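Local coordinates for protein N-acetylmuramoyl-L-alanine amidase XlyA (Bacillus subtilis, PDB 3RDR) that cleaves the bond between N-acetylmuramoyl residues and L-amino acids in cell-wall glycopeptides, this chain being the zinc-bearing catalytic domain of the autolysin, at residues 56-68 and 92-104. Numbering follows the deposited sequence.
Sequences TTSWHFTVDDTEI and SIGIEICENADGD
E96 lays its aliphatic stem over one face of the W59 indole, CG standing 3.4 Å from the centroid of the five-membered ring in a CH-pi contact only 13° off the normal. A bend at chi2 (-81°) then turns the E96 carboxylate away from the indole, their planes 65° apart. The side chain lies about 5 Å from the zinc ion, which H32, H133 and C141 hold. On the same side of the sheet T62 CG2 meets C98 SG at 3.5 Å. On the opposite side the two segments meet through apolar groups: V63 and I95 run side by side, with their CG2 methyls touching, and I93 CG2 reaches the edge of the F61 ring. Between these two layers, strands 61-63 and 92-97 pair in parallel in the central mixed sheet of the T7 lysozyme-like amidase fold. F61 N to G94 O, E96 N to F61 O (2.7 Å), V63 N to E96 O and C98 N to V63 O bond in succession. Beyond the strands, D65 OD2 accepts a hydrogen bond from D104 N (2.8 Å), which meets it from above the carboxylate plane, while two waters bridge D65 to the N100 amide. In the second shell, W59 NE1 donates in the ring plane to T62 OG1 (2.7 Å), which also bonds H71 NE2, fixing the rotation of the indole beneath E96; H46 and L50 of helix 43-50 pack against the W59 side chain.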
loop_
_atom_site.group_PDB
_atom_site.type_symbol
_atom_site.label_atom_id
_atom_site.label_comp_id
_atom_site.label_asym_id
_atom_site.label_seq_id
_atom_site.Cartn_x
_atom_site.Cartn_y
_atom_site.Cartn_z
ATOM N N THR A 56 13.976 0.232 -6.222
ATOM C CA THR A 56 13.698 -1.167 -6.523
ATOM C C THR A 56 12.404 -1.677 -5.885
ATOM O O THR A 56 11.874 -2.722 -6.285
ATOM C CB THR A 56 14.873 -2.069 -6.074
ATOM O OG1 THR A 56 15.235 -1.748 -4.725
ATOM C CG2 THR A 56 16.090 -1.861 -6.986
ATOM N N THR A 57 11.893 -0.944 -4.898
ATOM C CA THR A 57 10.655 -1.337 -4.226
ATOM C C THR A 57 9.470 -0.585 -4.828
ATOM O O THR A 57 9.629 0.517 -5.350
ATOM C CB THR A 57 10.729 -1.045 -2.699
ATOM O OG1 THR A 57 11.672 -1.937 -2.090
ATOM C CG2 THR A 57 9.375 -1.249 -2.037
ATOM N N SER A 58 8.284 -1.184 -4.765
ATOM C CA SER A 58 7.094 -0.535 -5.305
ATOM C C SER A 58 5.815 -1.164 -4.781
ATOM O O SER A 58 5.774 -2.354 -4.467
ATOM C CB SER A 58 7.093 -0.600 -6.838
ATOM O OG SER A 58 6.946 -1.936 -7.288
ATOM N N TRP A 59 4.777 -0.344 -4.680
ATOM C CA TRP A 59 3.472 -0.787 -4.216
ATOM C C TRP A 59 2.431 0.012 -4.994
ATOM O O TRP A 59 2.780 0.934 -5.737
ATOM C CB TRP A 59 3.338 -0.579 -2.701
ATOM C CG TRP A 59 3.651 0.800 -2.266
ATOM C CD1 TRP A 59 2.773 1.830 -2.108
ATOM C CD2 TRP A 59 4.950 1.326 -1.959
ATOM N NE1 TRP A 59 3.443 2.965 -1.720
ATOM C CE2 TRP A 59 4.779 2.684 -1.622
ATOM C CE3 TRP A 59 6.240 0.780 -1.935
ATOM C CZ2 TRP A 59 5.852 3.510 -1.262
ATOM C CZ3 TRP A 59 7.309 1.602 -1.576
ATOM C CH2 TRP A 59 7.104 2.953 -1.245
ATOM N N HIS A 60 1.159 -0.323 -4.814
ATOM C CA HIS A 60 0.092 0.321 -5.573
ATOM C C HIS A 60 -0.465 1.654 -5.086
ATOM O O HIS A 60 -0.672 2.567 -5.890
ATOM C CB HIS A 60 -1.049 -0.689 -5.738
ATOM C CG HIS A 60 -0.589 -2.022 -6.235
ATOM N ND1 HIS A 60 -0.568 -2.354 -7.574
ATOM C CD2 HIS A 60 -0.050 -3.078 -5.579
ATOM C CE1 HIS A 60 -0.033 -3.554 -7.721
ATOM N NE2 HIS A 60 0.291 -4.014 -6.527
ATOM N N PHE A 61 -0.701 1.771 -3.782
ATOM C CA PHE A 61 -1.277 2.991 -3.215
ATOM C C PHE A 61 -0.552 3.533 -1.982
ATOM O O PHE A 61 -0.155 2.771 -1.096
ATOM C CB PHE A 61 -2.726 2.738 -2.781
ATOM C CG PHE A 61 -3.683 2.442 -3.904
ATOM C CD1 PHE A 61 -4.169 3.461 -4.715
ATOM C CD2 PHE A 61 -4.165 1.149 -4.093
ATOM C CE1 PHE A 61 -5.129 3.199 -5.691
ATOM C CE2 PHE A 61 -5.125 0.880 -5.068
ATOM C CZ PHE A 61 -5.607 1.909 -5.866
ATOM N N THR A 62 -0.390 4.849 -1.928
ATOM C CA THR A 62 0.196 5.494 -0.761
ATOM C C THR A 62 -0.928 6.393 -0.252
ATOM O O THR A 62 -1.516 7.163 -1.016
ATOM C CB THR A 62 1.431 6.340 -1.088
ATOM O OG1 THR A 62 2.462 5.495 -1.617
ATOM C CG2 THR A 62 1.954 7.009 0.193
ATOM N N VAL A 63 -1.234 6.274 1.034
ATOM C CA VAL A 63 -2.318 7.028 1.649
ATOM C C VAL A 63 -1.857 7.968 2.762
ATOM O O VAL A 63 -1.141 7.544 3.665
ATOM C CB VAL A 63 -3.364 6.053 2.278
ATOM C CG1 VAL A 63 -4.567 6.833 2.818
ATOM C CG2 VAL A 63 -3.804 5.011 1.260
ATOM N N ASP A 64 -2.238 9.243 2.690
ATOM C CA ASP A 64 -1.916 10.171 3.774
ATOM C C ASP A 64 -3.246 10.730 4.278
ATOM O O ASP A 64 -4.306 10.250 3.864
ATOM C CB ASP A 64 -0.938 11.290 3.355
ATOM C CG ASP A 64 -1.480 12.198 2.272
ATOM O OD1 ASP A 64 -2.678 12.529 2.305
ATOM O OD2 ASP A 64 -0.685 12.609 1.398
ATOM N N ASP A 65 -3.211 11.717 5.168
ATOM C CA ASP A 65 -4.449 12.262 5.727
ATOM C C ASP A 65 -5.269 13.122 4.776
ATOM O O ASP A 65 -6.409 13.479 5.080
ATOM C CB ASP A 65 -4.144 13.054 7.007
ATOM C CG ASP A 65 -3.373 14.343 6.748
ATOM O OD1 ASP A 65 -2.847 14.542 5.632
ATOM O OD2 ASP A 65 -3.280 15.161 7.687
ATOM N N THR A 66 -4.703 13.434 3.618
ATOM C CA THR A 66 -5.394 14.277 2.657
ATOM C C THR A 66 -5.819 13.562 1.380
ATOM O O THR A 66 -6.960 13.693 0.940
ATOM C CB THR A 66 -4.512 15.480 2.269
ATOM O OG1 THR A 66 -4.113 16.177 3.456
ATOM C CG2 THR A 66 -5.272 16.435 1.363
ATOM N N GLU A 67 -4.906 12.804 0.783
ATOM C CA GLU A 67 -5.222 12.119 -0.463
ATOM C C GLU A 67 -4.536 10.775 -0.633
ATOM O O GLU A 67 -3.814 10.313 0.248
ATOM C CB GLU A 67 -4.861 13.025 -1.634
ATOM C CG GLU A 67 -3.478 13.624 -1.508
ATOM C CD GLU A 67 -3.240 14.726 -2.507
ATOM O OE1 GLU A 67 -4.234 15.336 -2.958
ATOM O OE2 GLU A 67 -2.063 14.995 -2.829
ATOM N N ILE A 68 -4.769 10.167 -1.792
ATOM C CA ILE A 68 -4.211 8.866 -2.134
ATOM C C ILE A 68 -3.586 8.935 -3.522
ATOM O O ILE A 68 -4.181 9.488 -4.447
ATOM C CB ILE A 68 -5.318 7.786 -2.159
ATOM C CG1 ILE A 68 -5.970 7.665 -0.783
ATOM C CG2 ILE A 68 -4.737 6.444 -2.586
ATOM C CD1 ILE A 68 -7.218 6.806 -0.782
ATOM N N SER A 92 -1.239 -9.589 -4.638
ATOM C CA SER A 92 -1.858 -8.683 -3.682
ATOM C C SER A 92 -1.613 -7.235 -4.048
ATOM O O SER A 92 -0.650 -6.905 -4.743
ATOM C CB SER A 92 -1.351 -8.944 -2.252
ATOM O OG SER A 92 -0.144 -8.248 -1.970
ATOM N N ILE A 93 -2.518 -6.381 -3.588
ATOM C CA ILE A 93 -2.418 -4.952 -3.814
ATOM C C ILE A 93 -1.713 -4.380 -2.591
ATOM O O ILE A 93 -2.176 -4.561 -1.463
ATOM C CB ILE A 93 -3.813 -4.315 -3.942
ATOM C CG1 ILE A 93 -4.551 -4.920 -5.142
ATOM C CG2 ILE A 93 -3.691 -2.805 -4.097
ATOM C CD1 ILE A 93 -6.002 -4.482 -5.260
ATOM N N GLY A 94 -0.581 -3.719 -2.814
ATOM C CA GLY A 94 0.167 -3.135 -1.715
ATOM C C GLY A 94 -0.261 -1.710 -1.395
ATOM O O GLY A 94 -0.371 -0.867 -2.298
ATOM N N ILE A 95 -0.507 -1.448 -0.112
ATOM C CA ILE A 95 -0.914 -0.122 0.353
ATOM C C ILE A 95 0.010 0.399 1.452
ATOM O O ILE A 95 0.285 -0.297 2.433
ATOM C CB ILE A 95 -2.364 -0.117 0.928
ATOM C CG1 ILE A 95 -3.377 -0.503 -0.153
ATOM C CG2 ILE A 95 -2.718 1.279 1.439
ATOM C CD1 ILE A 95 -3.414 -1.973 -0.456
ATOM N N GLU A 96 0.488 1.627 1.285
ATOM C CA GLU A 96 1.351 2.241 2.287
ATOM C C GLU A 96 0.583 3.362 2.972
ATOM O O GLU A 96 -0.119 4.132 2.312
ATOM C CB GLU A 96 2.621 2.813 1.641
ATOM C CG GLU A 96 3.740 1.799 1.432
ATOM C CD GLU A 96 4.564 1.550 2.694
ATOM O OE1 GLU A 96 4.138 1.978 3.789
ATOM O OE2 GLU A 96 5.637 0.914 2.590
ATOM N N ILE A 97 0.708 3.445 4.291
ATOM C CA ILE A 97 0.048 4.495 5.059
ATOM C C ILE A 97 1.149 5.387 5.622
ATOM O O ILE A 97 2.056 4.911 6.301
ATOM C CB ILE A 97 -0.795 3.912 6.215
ATOM C CG1 ILE A 97 -1.885 2.997 5.649
ATOM C CG2 ILE A 97 -1.456 5.046 7.008
ATOM C CD1 ILE A 97 -2.769 2.358 6.710
ATOM N N CYS A 98 1.070 6.681 5.324
ATOM C CA CYS A 98 2.078 7.643 5.766
ATOM C C CYS A 98 2.055 7.979 7.260
ATOM O O CYS A 98 1.030 7.838 7.931
ATOM C CB CYS A 98 1.946 8.936 4.954
ATOM S SG CYS A 98 2.241 8.746 3.162
ATOM N N GLU A 99 3.205 8.428 7.755
ATOM C CA GLU A 99 3.380 8.807 9.153
ATOM C C GLU A 99 3.985 10.210 9.250
ATOM O O GLU A 99 4.513 10.584 10.299
ATOM C CB GLU A 99 4.324 7.822 9.853
ATOM C CG GLU A 99 3.846 6.370 9.901
ATOM C CD GLU A 99 4.835 5.462 10.616
ATOM O OE1 GLU A 99 5.315 5.852 11.699
ATOM O OE2 GLU A 99 5.131 4.361 10.104
ATOM N N ASN A 100 3.925 10.983 8.166
ATOM C CA ASN A 100 4.512 12.322 8.173
ATOM C C ASN A 100 4.017 13.214 9.318
ATOM O O ASN A 100 2.830 13.242 9.635
ATOM C CB ASN A 100 4.299 13.011 6.815
ATOM C CG ASN A 100 2.846 13.031 6.374
ATOM O OD1 ASN A 100 2.190 11.989 6.282
ATOM N ND2 ASN A 100 2.336 14.222 6.082
ATOM N N ALA A 101 4.951 13.933 9.936
ATOM C CA ALA A 101 4.646 14.818 11.057
ATOM C C ALA A 101 3.541 15.825 10.763
ATOM O O ALA A 101 2.726 16.116 11.636
ATOM C CB ALA A 101 5.906 15.553 11.487
ATOM N N ASP A 102 3.510 16.359 9.544
ATOM C CA ASP A 102 2.487 17.338 9.187
ATOM C C ASP A 102 1.141 16.717 8.811
ATOM O O ASP A 102 0.254 17.403 8.298
ATOM C CB ASP A 102 2.975 18.253 8.049
ATOM C CG ASP A 102 3.512 17.484 6.849
ATOM O OD1 ASP A 102 3.336 17.976 5.713
ATOM O OD2 ASP A 102 4.122 16.410 7.030
ATOM N N GLY A 103 0.990 15.422 9.076
ATOM C CA GLY A 103 -0.255 14.746 8.759
ATOM C C GLY A 103 -0.894 14.084 9.965
ATOM O O GLY A 103 -0.241 13.852 10.979
ATOM N N ASP A 104 -2.179 13.775 9.848
ATOM C CA ASP A 104 -2.938 13.133 10.920
ATOM C C ASP A 104 -2.993 11.628 10.639
ATOM O O ASP A 104 -3.669 11.192 9.708
ATOM C CB ASP A 104 -4.356 13.709 10.943
ATOM C CG ASP A 104 -5.144 13.297 12.170
ATOM O OD1 ASP A 104 -5.020 12.137 12.611
ATOM O OD2 ASP A 104 -5.905 14.138 12.687
HETATM O O HOH W 1 1.950 -6.840 -5.622
HETATM O O HOH W 2 -0.540 11.887 6.637
HETATM O O HOH W 3 -0.093 14.960 4.796
#